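Local coordinates for aminofutalosine deaminase (Helicobacter pylori, PDB 7LKK), which catalyses the hydrolytic deamination of aminofutalosine in the menaquinone pathway with a bound metal ion, and probably also deaminates adenosine, at residues 49-52 against 53-57; 123-127 against 128-132; 260-263 against 264-267; 279-282 against 283-287; 403-406 against 407-411. All blocks are in the same frame, centred on the assembly; numbering follows the deposited sequence.

Contact 1 (49-52 against 53-57); sequences GDYH and NLTLK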
loop_
_atom_site.group_PDB
_atom_site.type_symbol
_atom_site.label_atom_id
_atom_site.label_comp_id
_atom_site.label_asym_id
_atom_site.label_seq_id
_atom_site.Cartn_x
_atom_site.Cartn_y
_atom_site.Cartn_z
ATOM N N GLY A 49 -16.564 -26.365 -15.656
ATOM C CA GLY A 49 -17.698 -26.968 -14.981
ATOM C C GLY A 49 -17.336 -27.345 -13.563
ATOM O O GLY A 49 -16.210 -27.131 -13.102
ATOM N N ASP A 50 -18.330 -27.893 -12.864
ATOM C CA ASP A 50 -18.098 -28.447 -11.536
ATOM C C ASP A 50 -16.977 -29.475 -11.594
ATOM O O ASP A 50 -16.947 -30.328 -12.486
ATOM C CB ASP A 50 -19.380 -29.085 -10.999
ATOM C CG ASP A 50 -19.169 -29.795 -9.680
ATOM O OD1 ASP A 50 -19.013 -29.105 -8.649
ATOM O OD2 ASP A 50 -19.153 -31.046 -9.673
ATOM N N TYR A 51 -16.047 -29.386 -10.641
ATOM C CA TYR A 51 -14.838 -30.201 -10.720
ATOM C C TYR A 51 -15.161 -31.687 -10.644
ATOM O O TYR A 51 -14.647 -32.484 -11.436
ATOM C CB TYR A 51 -13.855 -29.811 -9.617
ATOM C CG TYR A 51 -12.637 -30.705 -9.590
ATOM C CD1 TYR A 51 -11.607 -30.532 -10.505
ATOM C CD2 TYR A 51 -12.522 -31.728 -8.659
ATOM C CE1 TYR A 51 -10.494 -31.352 -10.488
ATOM C CE2 TYR A 51 -11.413 -32.550 -8.635
ATOM C CZ TYR A 51 -10.404 -32.359 -9.551
ATOM O OH TYR A 51 -9.301 -33.180 -9.525
ATOM N N HIS A 52 -16.000 -32.083 -9.683
ATOM C CA HIS A 52 -16.344 -33.494 -9.543
ATOM C C HIS A 52 -17.016 -34.023 -10.805
ATOM O O HIS A 52 -16.665 -35.098 -11.307
ATOM C CB HIS A 52 -17.247 -33.699 -8.326
ATOM C CG HIS A 52 -17.653 -35.123 -8.112
ATOM N ND1 HIS A 52 -16.756 -36.106 -7.753
ATOM C CD2 HIS A 52 -18.858 -35.732 -8.213
ATOM C CE1 HIS A 52 -17.392 -37.259 -7.638
ATOM N NE2 HIS A 52 -18.669 -37.059 -7.913
ATOM N N ASN A 53 -17.978 -33.269 -11.343
ATOM C CA ASN A 53 -18.631 -33.673 -12.583
ATOM C C ASN A 53 -17.643 -33.725 -13.740
ATOM O O ASN A 53 -17.798 -34.546 -14.653
ATOM C CB ASN A 53 -19.780 -32.720 -12.909
ATOM C CG ASN A 53 -20.970 -32.911 -11.992
ATOM O OD1 ASN A 53 -21.024 -33.863 -11.214
ATOM N ND2 ASN A 53 -21.935 -32.002 -12.081
ATOM N N LEU A 54 -16.628 -32.860 -13.721
ATOM C CA LEU A 54 -15.618 -32.873 -14.771
ATOM C C LEU A 54 -14.778 -34.144 -14.712
ATOM O O LEU A 54 -14.415 -34.706 -15.752
ATOM C CB LEU A 54 -14.727 -31.637 -14.644
ATOM C CG LEU A 54 -14.451 -30.786 -15.884
ATOM C CD1 LEU A 54 -15.701 -30.600 -16.723
ATOM C CD2 LEU A 54 -13.873 -29.436 -15.469
ATOM N N THR A 55 -14.464 -34.613 -13.501
ATOM C CA THR A 55 -13.668 -35.828 -13.361
ATOM C C THR A 55 -14.461 -37.071 -13.740
ATOM O O THR A 55 -13.876 -38.063 -14.189
ATOM C CB THR A 55 -13.147 -35.956 -11.930
ATOM O OG1 THR A 55 -14.250 -35.934 -11.016
ATOM C CG2 THR A 55 -12.193 -34.811 -11.601
ATOM N N LEU A 56 -15.784 -37.045 -13.561
ATOM C CA LEU A 56 -16.609 -38.159 -14.020
ATOM C C LEU A 56 -16.738 -38.157 -15.537
ATOM O O LEU A 56 -16.692 -39.217 -16.173
ATOM C CB LEU A 56 -17.991 -38.093 -13.370
ATOM C CG LEU A 56 -18.059 -38.123 -11.844
ATOM C CD1 LEU A 56 -19.479 -37.845 -11.375
ATOM C CD2 LEU A 56 -17.564 -39.456 -11.304
ATOM N N LYS A 57 -16.901 -36.973 -16.134
ATOM C CA LYS A 57 -17.019 -36.872 -17.583
ATOM C C LYS A 57 -15.719 -37.245 -18.283
ATOM O O LYS A 57 -15.749 -37.792 -19.392
ATOM C CB LYS A 57 -17.450 -35.454 -17.965
ATOM C CG LYS A 57 -17.678 -35.231 -19.449
ATOM C CD LYS A 57 -18.244 -33.841 -19.701
ATOM C CE LYS A 57 -18.532 -33.611 -21.174
ATOM N NZ LYS A 57 -19.171 -32.286 -21.408
#
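The ring of Y51 carries the methyl of T55, one helical turn further on, over one of its faces. CG2 of T55 lies 3.9 Å from the centroid of the Y51 ring and 21° off its normal, a CH-pi contact displaced toward the hydroxyl end of the ring. T55 serves two partners at once: with chi1 at 57°, OG1 sits between the backbone N and the carbonyl carbon and donates to H52 O at 2.6 Å, which leaves CG2 to the tyrosine. H52 O also accepts from L56 N at 3.1 Å, so two donors grip this one carbonyl. This is the closely packed side: the Y51 ring also meets I18, A63 and F65, and buried L54 rests on I18.

The other flank is looser and faces solvent. There the exposed H52 imidazole has L56 over one face, toward the rim, and the nearest pair is H52 NE2 and L56 CD1 at 3.6 Å. N53 stands exposed beside the D50 carboxylate, and K57 leads away from the contact to a salt bridge with E47.

D50 caps the start of the first turn. Its OD2 accepts from N53 N at 3.0 Å in a fairly straight bond (164° at the hydrogen), and its carbonyl O takes L54 N at 2.8 Å. This is an aspartate N-cap at a strand-to-helix junction, where strand 45-50, outermost within the chain in a small four-stranded mixed sheet, passes directly into helix 51-57.

Contact 2 (123-127 against 128-132); sequences MAQLK and SGVGS
Q125 and V130 extend alongside one another in a common direction, brought together where helix 115-127 ends. Along the glutamine, CB starts against V130 CB at 3.9 Å. The chain then bends at its second torsion (chi2 -66°), so that the amide turns back along the valine and OE1 comes to 3.8 Å from V130 CG1, with CG2 of the same valine slightly farther off. Against methyl carbons this contact is van der Waals; the polar partner of OE1 is N77, whose ND2 donates to it.

The backbone beneath is a Schellman motif. V130 N reaches back to Q125 O at 2.9 Å, and inside that loop G129 N bonds L126 O at 3.0 Å, each donor standing above the carbonyl plane. G129 has positive phi (90°), a conformation suited to glycine. S128 N makes weak bonds to A124 O and Q125 O. V130 O, which L126 CD2 approaches to 3.8 Å, is buried with no polar partner in the model.

The turn feeds helix 115-127 straight into barrel strand 130-137. V130 packs on F75 and N77 of strand 69-80 and on L338 of helix 338-348, while L126 faces strand 414-417.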
loop_
_atom_site.group_PDB
_atom_site.type_symbol
_atom_site.label_atom_id
_atom_site.label_comp_id
_atom_site.label_asym_id
_atom_site.label_seq_id
_atom_site.Cartn_x
_atom_site.Cartn_y
_atom_site.Cartn_z
ATOM N N MET A 123 11.177 -12.329 -12.838
ATOM C CA MET A 123 10.748 -13.429 -12.015
ATOM C C MET A 123 9.698 -12.951 -11.016
ATOM O O MET A 123 8.835 -13.732 -10.599
ATOM C CB MET A 123 11.924 -14.097 -11.300
ATOM C CG MET A 123 12.266 -15.503 -11.872
ATOM S SD MET A 123 13.334 -16.365 -10.647
ATOM C CE MET A 123 14.894 -15.518 -10.479
ATOM N N ALA A 124 9.810 -11.690 -10.593
ATOM C CA ALA A 124 8.801 -11.028 -9.760
ATOM C C ALA A 124 7.426 -11.010 -10.433
ATOM O O ALA A 124 6.393 -11.133 -9.759
ATOM C CB ALA A 124 9.216 -9.579 -9.456
ATOM N N GLN A 125 7.387 -10.817 -11.757
ATOM C CA GLN A 125 6.128 -10.920 -12.499
ATOM C C GLN A 125 5.536 -12.321 -12.374
ATOM O O GLN A 125 4.392 -12.500 -11.938
ATOM C CB GLN A 125 6.359 -10.571 -13.974
ATOM C CG GLN A 125 6.912 -9.175 -14.208
ATOM C CD GLN A 125 5.922 -8.098 -13.823
ATOM O OE1 GLN A 125 5.014 -7.770 -14.590
ATOM N NE2 GLN A 125 6.093 -7.537 -12.636
ATOM N N LEU A 126 6.325 -13.334 -12.741
ATOM C CA LEU A 126 5.824 -14.705 -12.775
ATOM C C LEU A 126 5.345 -15.163 -11.403
ATOM O O LEU A 126 4.270 -15.760 -11.278
ATOM C CB LEU A 126 6.910 -15.638 -13.307
ATOM C CG LEU A 126 7.274 -15.466 -14.782
ATOM C CD1 LEU A 126 8.642 -16.064 -15.063
ATOM C CD2 LEU A 126 6.214 -16.097 -15.670
ATOM N N LYS A 127 6.127 -14.893 -10.355
ATOM C CA LYS A 127 5.711 -15.307 -9.020
ATOM C C LYS A 127 4.507 -14.520 -8.524
ATOM O O LYS A 127 3.789 -15.002 -7.641
ATOM C CB LYS A 127 6.865 -15.166 -8.031
ATOM C CG LYS A 127 7.888 -16.292 -8.101
ATOM C CD LYS A 127 9.177 -15.947 -7.353
ATOM C CE LYS A 127 9.011 -14.743 -6.434
ATOM N NZ LYS A 127 9.461 -13.475 -7.076
ATOM N N SER A 128 4.266 -13.334 -9.077
ATOM C CA SER A 128 3.082 -12.548 -8.759
ATOM C C SER A 128 1.843 -13.010 -9.514
ATOM O O SER A 128 0.772 -12.420 -9.332
ATOM C CB SER A 128 3.342 -11.067 -9.058
ATOM O OG SER A 128 2.227 -10.266 -8.710
ATOM N N GLY A 129 1.962 -14.032 -10.357
ATOM C CA GLY A 129 0.853 -14.509 -11.156
ATOM C C GLY A 129 0.703 -13.852 -12.510
ATOM O O GLY A 129 -0.303 -14.092 -13.187
ATOM N N VAL A 130 1.672 -13.042 -12.928
ATOM C CA VAL A 130 1.596 -12.334 -14.202
ATOM C C VAL A 130 2.052 -13.262 -15.318
ATOM O O VAL A 130 3.145 -13.837 -15.253
ATOM C CB VAL A 130 2.446 -11.052 -14.167
ATOM C CG1 VAL A 130 2.430 -10.363 -15.524
ATOM C CG2 VAL A 130 1.953 -10.113 -13.079
ATOM N N GLY A 131 1.211 -13.417 -16.339
ATOM C CA GLY A 131 1.539 -14.253 -17.478
ATOM C C GLY A 131 1.858 -13.470 -18.738
ATOM O O GLY A 131 2.507 -13.990 -19.651
ATOM N N SER A 132 1.404 -12.218 -18.804
ATOM C CA SER A 132 1.573 -11.385 -19.988
ATOM C C SER A 132 1.981 -9.983 -19.564
ATOM O O SER A 132 1.492 -9.467 -18.555
ATOM C CB SER A 132 0.282 -11.322 -20.822
ATOM O OG SER A 132 -0.229 -12.620 -21.083
#

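Contact 3 (260-263 against 264-267); sequences NDYI and DMFK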
loop_
_atom_site.group_PDB
_atom_site.type_symbol
_atom_site.label_atom_id
_atom_site.label_comp_id
_atom_site.label_asym_id
_atom_site.label_seq_id
_atom_site.Cartn_x
_atom_site.Cartn_y
_atom_site.Cartn_z
ATOM N N ASN A 260 -6.669 18.079 -27.427
ATOM C CA ASN A 260 -7.360 17.482 -28.567
ATOM C C ASN A 260 -6.437 17.324 -29.767
ATOM O O ASN A 260 -6.565 16.355 -30.523
ATOM C CB ASN A 260 -8.580 18.324 -28.940
ATOM C CG ASN A 260 -9.730 18.139 -27.970
ATOM O OD1 ASN A 260 -9.617 17.396 -26.997
ATOM N ND2 ASN A 260 -10.839 18.820 -28.226
ATOM N N ASP A 261 -5.503 18.258 -29.954
ATOM C CA ASP A 261 -4.532 18.137 -31.038
ATOM C C ASP A 261 -3.715 16.857 -30.902
ATOM O O ASP A 261 -3.425 16.185 -31.898
ATOM C CB ASP A 261 -3.618 19.362 -31.054
ATOM C CG ASP A 261 -2.739 19.423 -32.286
ATOM O OD1 ASP A 261 -3.184 18.973 -33.362
ATOM O OD2 ASP A 261 -1.603 19.928 -32.179
ATOM N N TYR A 262 -3.345 16.502 -29.671
ATOM C CA TYR A 262 -2.590 15.273 -29.444
ATOM C C TYR A 262 -3.481 14.046 -29.590
ATOM O O TYR A 262 -3.113 13.077 -30.266
ATOM C CB TYR A 262 -1.944 15.306 -28.060
ATOM C CG TYR A 262 -0.953 14.193 -27.822
ATOM C CD1 TYR A 262 0.337 14.267 -28.333
ATOM C CD2 TYR A 262 -1.306 13.064 -27.092
ATOM C CE1 TYR A 262 1.248 13.251 -28.120
ATOM C CE2 TYR A 262 -0.401 12.042 -26.875
ATOM C CZ TYR A 262 0.875 12.141 -27.390
ATOM O OH TYR A 262 1.781 11.128 -27.179
ATOM N N ILE A 263 -4.658 14.071 -28.957
ATOM C CA ILE A 263 -5.561 12.921 -28.983
ATOM C C ILE A 263 -5.940 12.563 -30.415
ATOM O O ILE A 263 -5.953 11.384 -30.792
ATOM C CB ILE A 263 -6.814 13.210 -28.133
ATOM C CG1 ILE A 263 -6.452 13.326 -26.652
ATOM C CG2 ILE A 263 -7.880 12.137 -28.358
ATOM C CD1 ILE A 263 -7.519 14.013 -25.824
ATOM N N ASP A 264 -6.248 13.571 -31.235
ATOM C CA ASP A 264 -6.755 13.318 -32.580
ATOM C C ASP A 264 -5.760 12.571 -33.458
ATOM O O ASP A 264 -6.178 11.918 -34.419
ATOM C CB ASP A 264 -7.155 14.634 -33.248
ATOM C CG ASP A 264 -8.370 15.269 -32.601
ATOM O OD1 ASP A 264 -8.952 14.649 -31.685
ATOM O OD2 ASP A 264 -8.741 16.392 -33.006
ATOM N N MET A 265 -4.460 12.648 -33.152
ATOM C CA MET A 265 -3.474 11.882 -33.911
ATOM C C MET A 265 -3.771 10.390 -33.881
ATOM O O MET A 265 -3.469 9.678 -34.846
ATOM C CB MET A 265 -2.069 12.130 -33.365
ATOM C CG MET A 265 -1.489 13.498 -33.659
ATOM S SD MET A 265 0.284 13.516 -33.327
ATOM C CE MET A 265 0.307 12.924 -31.636
ATOM N N PHE A 266 -4.340 9.896 -32.782
ATOM C CA PHE A 266 -4.607 8.479 -32.598
ATOM C C PHE A 266 -6.019 8.089 -33.019
ATOM O O PHE A 266 -6.496 7.016 -32.634
ATOM C CB PHE A 266 -4.362 8.090 -31.136
ATOM C CG PHE A 266 -2.969 8.397 -30.656
ATOM C CD1 PHE A 266 -1.969 7.443 -30.740
ATOM C CD2 PHE A 266 -2.661 9.640 -30.131
ATOM C CE1 PHE A 266 -0.686 7.723 -30.307
ATOM C CE2 PHE A 266 -1.379 9.927 -29.696
ATOM C CZ PHE A 266 -0.391 8.967 -29.782
ATOM N N LYS A 267 -6.686 8.936 -33.800
ATOM C CA LYS A 267 -8.041 8.655 -34.258
ATOM C C LYS A 267 -8.106 7.316 -34.983
ATOM O O LYS A 267 -7.275 7.023 -35.848
ATOM C CB LYS A 267 -8.524 9.782 -35.174
ATOM C CG LYS A 267 -9.874 9.532 -35.819
ATOM C CD LYS A 267 -10.487 10.825 -36.329
ATOM C CE LYS A 267 -10.807 10.742 -37.811
ATOM N NZ LYS A 267 -9.626 11.088 -38.652
#
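With CG anti to the backbone N (chi1 -170°), the Y262 ring lies alongside the residues that follow, and F266, with chi1 at -57°, turns its ring back to meet it. F266 CE2 comes over one face of the tyrosine, 3.7 Å from Y262 CE2. The two planes are inclined at 57° with centroids 5.4 Å apart, an oblique aromatic pair. On the same side of the ring plane but toward CD1 and CE1, M265 bends at chi3 and brings CE to 3.6 Å from Y262 CD1. Two consecutive residues pack on one side of this ring, whose OH is hydrogen-bonded to T220.

The backbone bonding changes over the same residues. D264 N bonds N260 O at 2.9 Å in helical fashion, but M265 N turns to Y262 O and F266 N to I263 O (3.0 Å), three residues back, as the chain enters a type I beta turn from D264 to K267.

M265 packs on A204, L205 and I208 of helix 201-213, and D264 forms a salt bridge with R286 of helix 281-291. Y262 and I263 rest on F222 of barrel strand 218-222, with the Y262 side chain about 7 Å from that of the iron ligand H221.

Contact 4 (279-282 against 283-287); sequences ASLE and ALKRI
A283 receives the capping bond that opens helix 281-291: its N donates to S280 OG at 3.2 Å. S280 is therefore a serine N-cap, and the helix it starts is the crossover between parallel strands 269-275 and 294-298 of the amidohydrolase barrel. A chi1 of 70° brings the hydroxyl round to face the first turn. The methyl of A283 settles into the same corner, its CB 3.5 Å from S280 O and 4.1 Å from A279 CB. On the inner side A279 CB also meets L284 CD2 at 3.8 Å, and A279 and L284 pack toward the barrel, against F222 and L296.

L281 binds mainly through its backbone. Its O accepts K285 N at 2.9 Å, and the aliphatic part of K285 runs past that carbonyl before its end leads away. L281 and L284 both reach A319 in a neighbouring loop.

E282 lies on the outer surface, where CG anti to the backbone N (chi1 -178°) and an extended chain carry the carboxylate outward, toward a water. Its carbonyl holds R286 N at 2.8 Å, but the charged ends do not touch, and the guanidinium has D264 as its salt-bridge partner through NH2. What spans them is a single water, weakly bound on both sides: it donates to E282 OE2 at 3.3 Å and accepts from R286 NH1 at 3.4 Å.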
loop_
_atom_site.group_PDB
_atom_site.type_symbol
_atom_site.label_atom_id
_atom_site.label_comp_id
_atom_site.label_asym_id
_atom_site.label_seq_id
_atom_site.Cartn_x
_atom_site.Cartn_y
_atom_site.Cartn_z
ATOM N N ALA A 279 -6.413 14.482 -17.208
ATOM C CA ALA A 279 -7.321 14.613 -18.334
ATOM C C ALA A 279 -8.710 14.975 -17.826
ATOM O O ALA A 279 -9.261 14.291 -16.957
ATOM C CB ALA A 279 -7.374 13.314 -19.140
ATOM N N SER A 280 -9.266 16.061 -18.356
ATOM C CA SER A 280 -10.620 16.449 -18.000
ATOM C C SER A 280 -11.621 15.434 -18.552
ATOM O O SER A 280 -11.277 14.532 -19.322
ATOM C CB SER A 280 -10.935 17.844 -18.537
ATOM O OG SER A 280 -11.032 17.821 -19.949
ATOM N N LEU A 281 -12.882 15.594 -18.146
ATOM C CA LEU A 281 -13.934 14.724 -18.664
ATOM C C LEU A 281 -14.073 14.874 -20.175
ATOM O O LEU A 281 -14.261 13.883 -20.890
ATOM C CB LEU A 281 -15.260 15.024 -17.965
ATOM C CG LEU A 281 -16.451 14.154 -18.376
ATOM C CD1 LEU A 281 -16.142 12.679 -18.165
ATOM C CD2 LEU A 281 -17.704 14.558 -17.614
ATOM N N GLU A 282 -13.977 16.106 -20.680
ATOM C CA GLU A 282 -14.034 16.313 -22.123
ATOM C C GLU A 282 -12.887 15.598 -22.827
ATOM O O GLU A 282 -13.081 14.991 -23.889
ATOM C CB GLU A 282 -14.013 17.806 -22.448
ATOM C CG GLU A 282 -14.120 18.105 -23.938
ATOM C CD GLU A 282 -13.638 19.497 -24.298
ATOM O OE1 GLU A 282 -13.759 20.409 -23.453
ATOM O OE2 GLU A 282 -13.136 19.678 -25.429
ATOM N N ALA A 283 -11.687 15.647 -22.245
ATOM C CA ALA A 283 -10.542 14.980 -22.857
ATOM C C ALA A 283 -10.730 13.468 -22.884
ATOM O O ALA A 283 -10.438 12.817 -23.894
ATOM C CB ALA A 283 -9.261 15.349 -22.109
ATOM N N LEU A 284 -11.219 12.890 -21.784
ATOM C CA LEU A 284 -11.475 11.454 -21.760
ATOM C C LEU A 284 -12.563 11.074 -22.758
ATOM O O LEU A 284 -12.471 10.038 -23.428
ATOM C CB LEU A 284 -11.858 11.011 -20.349
ATOM C CG LEU A 284 -10.751 11.018 -19.293
ATOM C CD1 LEU A 284 -11.270 10.454 -17.977
ATOM C CD2 LEU A 284 -9.541 10.234 -19.775
ATOM N N LYS A 285 -13.607 11.900 -22.864
ATOM C CA LYS A 285 -14.649 11.644 -23.854
ATOM C C LYS A 285 -14.108 11.790 -25.270
ATOM O O LYS A 285 -14.499 11.039 -26.172
ATOM C CB LYS A 285 -15.827 12.589 -23.627
ATOM C CG LYS A 285 -16.676 12.240 -22.414
ATOM C CD LYS A 285 -17.868 13.174 -22.301
ATOM C CE LYS A 285 -19.106 12.554 -22.926
ATOM N NZ LYS A 285 -19.148 11.080 -22.705
ATOM N N ARG A 286 -13.206 12.752 -25.482
ATOM C CA ARG A 286 -12.565 12.901 -26.784
ATOM C C ARG A 286 -11.735 11.672 -27.125
ATOM O O ARG A 286 -11.745 11.204 -28.269
ATOM C CB ARG A 286 -11.693 14.156 -26.797
ATOM C CG ARG A 286 -11.112 14.498 -28.160
ATOM C CD ARG A 286 -12.108 15.273 -29.003
ATOM N NE ARG A 286 -11.480 15.902 -30.162
ATOM C CZ ARG A 286 -12.045 16.862 -30.886
ATOM N NH1 ARG A 286 -13.253 17.308 -30.569
ATOM N NH2 ARG A 286 -11.406 17.378 -31.928
ATOM N N ILE A 287 -11.003 11.143 -26.144
ATOM C CA ILE A 287 -10.232 9.920 -26.354
ATOM C C ILE A 287 -11.155 8.786 -26.781
ATOM O O ILE A 287 -10.880 8.064 -27.748
ATOM C CB ILE A 287 -9.453 9.554 -25.078
ATOM C CG1 ILE A 287 -8.290 10.519 -24.847
ATOM C CG2 ILE A 287 -8.940 8.134 -25.151
ATOM C CD1 ILE A 287 -7.624 10.350 -23.497
HETATM O O HOH W 1 -14.280 17.193 -27.317
#

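Contact 5 (403-406 against 407-411); sequences LQFL and LHAKE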
loop_
_atom_site.group_PDB
_atom_site.type_symbol
_atom_site.label_atom_id
_atom_site.label_comp_id
_atom_site.label_asym_id
_atom_site.label_seq_id
_atom_site.Cartn_x
_atom_site.Cartn_y
_atom_site.Cartn_z
ATOM N N LEU A 403 -12.017 -9.735 -2.673
ATOM C CA LEU A 403 -11.286 -8.795 -1.827
ATOM C C LEU A 403 -10.253 -9.512 -0.964
ATOM O O LEU A 403 -9.099 -9.077 -0.875
ATOM C CB LEU A 403 -12.259 -8.000 -0.960
ATOM C CG LEU A 403 -11.627 -7.129 0.132
ATOM C CD1 LEU A 403 -10.673 -6.105 -0.465
ATOM C CD2 LEU A 403 -12.702 -6.446 0.965
ATOM N N GLN A 404 -10.646 -10.617 -0.319
ATOM C CA GLN A 404 -9.702 -11.360 0.513
ATOM C C GLN A 404 -8.546 -11.903 -0.318
ATOM O O GLN A 404 -7.404 -11.954 0.153
ATOM C CB GLN A 404 -10.413 -12.500 1.245
ATOM C CG GLN A 404 -11.518 -12.054 2.192
ATOM C CD GLN A 404 -10.996 -11.404 3.456
ATOM O OE1 GLN A 404 -9.817 -11.526 3.794
ATOM N NE2 GLN A 404 -11.876 -10.709 4.165
ATOM N N PHE A 405 -8.827 -12.326 -1.553
ATOM C CA PHE A 405 -7.759 -12.757 -2.449
ATOM C C PHE A 405 -6.761 -11.630 -2.690
ATOM O O PHE A 405 -5.547 -11.824 -2.562
ATOM C CB PHE A 405 -8.344 -13.243 -3.777
ATOM C CG PHE A 405 -7.315 -13.426 -4.857
ATOM C CD1 PHE A 405 -6.580 -14.597 -4.936
ATOM C CD2 PHE A 405 -7.073 -12.426 -5.785
ATOM C CE1 PHE A 405 -5.627 -14.768 -5.924
ATOM C CE2 PHE A 405 -6.123 -12.592 -6.774
ATOM C CZ PHE A 405 -5.400 -13.765 -6.843
ATOM N N LEU A 406 -7.257 -10.445 -3.055
ATOM C CA LEU A 406 -6.369 -9.317 -3.321
ATOM C C LEU A 406 -5.570 -8.927 -2.085
ATOM O O LEU A 406 -4.426 -8.474 -2.201
ATOM C CB LEU A 406 -7.175 -8.120 -3.829
ATOM C CG LEU A 406 -7.781 -8.257 -5.229
ATOM C CD1 LEU A 406 -8.602 -7.026 -5.586
ATOM C CD2 LEU A 406 -6.693 -8.498 -6.266
ATOM N N LEU A 407 -6.152 -9.093 -0.897
ATOM C CA LEU A 407 -5.464 -8.706 0.329
ATOM C C LEU A 407 -4.373 -9.702 0.706
ATOM O O LEU A 407 -3.318 -9.305 1.213
ATOM C CB LEU A 407 -6.468 -8.563 1.473
ATOM C CG LEU A 407 -7.431 -7.379 1.395
ATOM C CD1 LEU A 407 -8.406 -7.408 2.565
ATOM C CD2 LEU A 407 -6.671 -6.062 1.362
ATOM N N HIS A 408 -4.600 -10.996 0.465
ATOM C CA HIS A 408 -3.716 -12.025 0.989
ATOM C C HIS A 408 -2.835 -12.702 -0.054
ATOM O O HIS A 408 -1.856 -13.350 0.328
ATOM C CB HIS A 408 -4.536 -13.094 1.729
ATOM C CG HIS A 408 -5.332 -12.549 2.874
ATOM N ND1 HIS A 408 -4.744 -11.988 3.988
ATOM C CD2 HIS A 408 -6.669 -12.463 3.072
ATOM C CE1 HIS A 408 -5.684 -11.586 4.825
ATOM N NE2 HIS A 408 -6.862 -11.864 4.293
ATOM N N ALA A 409 -3.142 -12.571 -1.344
ATOM C CA ALA A 409 -2.332 -13.223 -2.369
ATOM C C ALA A 409 -0.959 -12.561 -2.458
ATOM O O ALA A 409 -0.856 -11.348 -2.659
ATOM C CB ALA A 409 -3.032 -13.170 -3.724
ATOM N N LYS A 410 0.094 -13.360 -2.304
ATOM C CA LYS A 410 1.462 -12.869 -2.406
ATOM C C LYS A 410 2.262 -13.600 -3.472
ATOM O O LYS A 410 2.827 -12.957 -4.364
ATOM C CB LYS A 410 2.160 -12.962 -1.040
ATOM C CG LYS A 410 2.005 -11.693 -0.211
ATOM C CD LYS A 410 1.610 -11.986 1.226
ATOM C CE LYS A 410 2.774 -12.544 2.024
ATOM N NZ LYS A 410 2.398 -12.786 3.445
ATOM N N GLU A 411 2.328 -14.930 -3.412
ATOM C CA GLU A 411 3.071 -15.718 -4.385
ATOM C C GLU A 411 2.176 -16.817 -4.938
ATOM O O GLU A 411 1.401 -17.430 -4.199
ATOM C CB GLU A 411 4.331 -16.337 -3.763
ATOM C CG GLU A 411 5.154 -17.171 -4.737
ATOM C CD GLU A 411 6.601 -17.322 -4.304
ATOM O OE1 GLU A 411 7.155 -16.358 -3.733
ATOM O OE2 GLU A 411 7.184 -18.402 -4.536
#
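The Q404 and H408 side chains extend in parallel along one flank of the helix, their amide and imidazole only 15° from coplanar. H408 NE2 donates to Q404 OE1 at 3.0 Å, the oxygen lying at the ring edge and in its plane, but the bond is bent (131° at the hydrogen) and weak. The backbones are joined too, since H408 N bonds Q404 O at 3.0 Å. On another flank A409 CB stands over one face of the F405 ring, 4.0 Å from its centroid and 19° off the normal, in a CH-pi contact. L403 CD1 packs against L407 CG at 3.9 Å.

All three pairings are i to i+4, and they close the C-terminal turn of helix 401-408. This turn packs through L403 and L406 on helices 338-348 and 353-364, beside strand 69-80. A409, the first residue to leave helical angles, still donates its N to F405 O at 2.8 Å, which is consistent with the position of its methyl above the phenyl ring.

In the next shell, Q400 OE1 accepts from Q404 NE2 and helps to hold the amide. F390 meets the F405 ring edge-to-face, with V70, L72 and F75 also against it. R343 NH1 bonds both L406 O and A409 O at the helix end. Beyond the chain, Y93 of the second subunit packs on L403 and L407, F91 of that subunit on Q404, and its I334 on H408.

In the fold
Contacts 2 and 5 are buried, contacts 3 and 4 partly so, and contact 1 is a surface feature of the small sheet. Contacts 1 and 4 begin helices, with an aspartate and a serine cap respectively. Contacts 2, 3 and 5 lie where helices give out, and only contact 2 has the glycine-based Schellman turn. Contacts 3 and 4 belong to adjoining barrel helices and touch directly, joined by a salt bridge and by the packing of I263 on A283 and I287. Contacts 2 and 5 meet more lightly, through K127 and E411. Contacts 2 and 3 come nearest to residues that bind the iron, whereas contact 5 meets the second subunit.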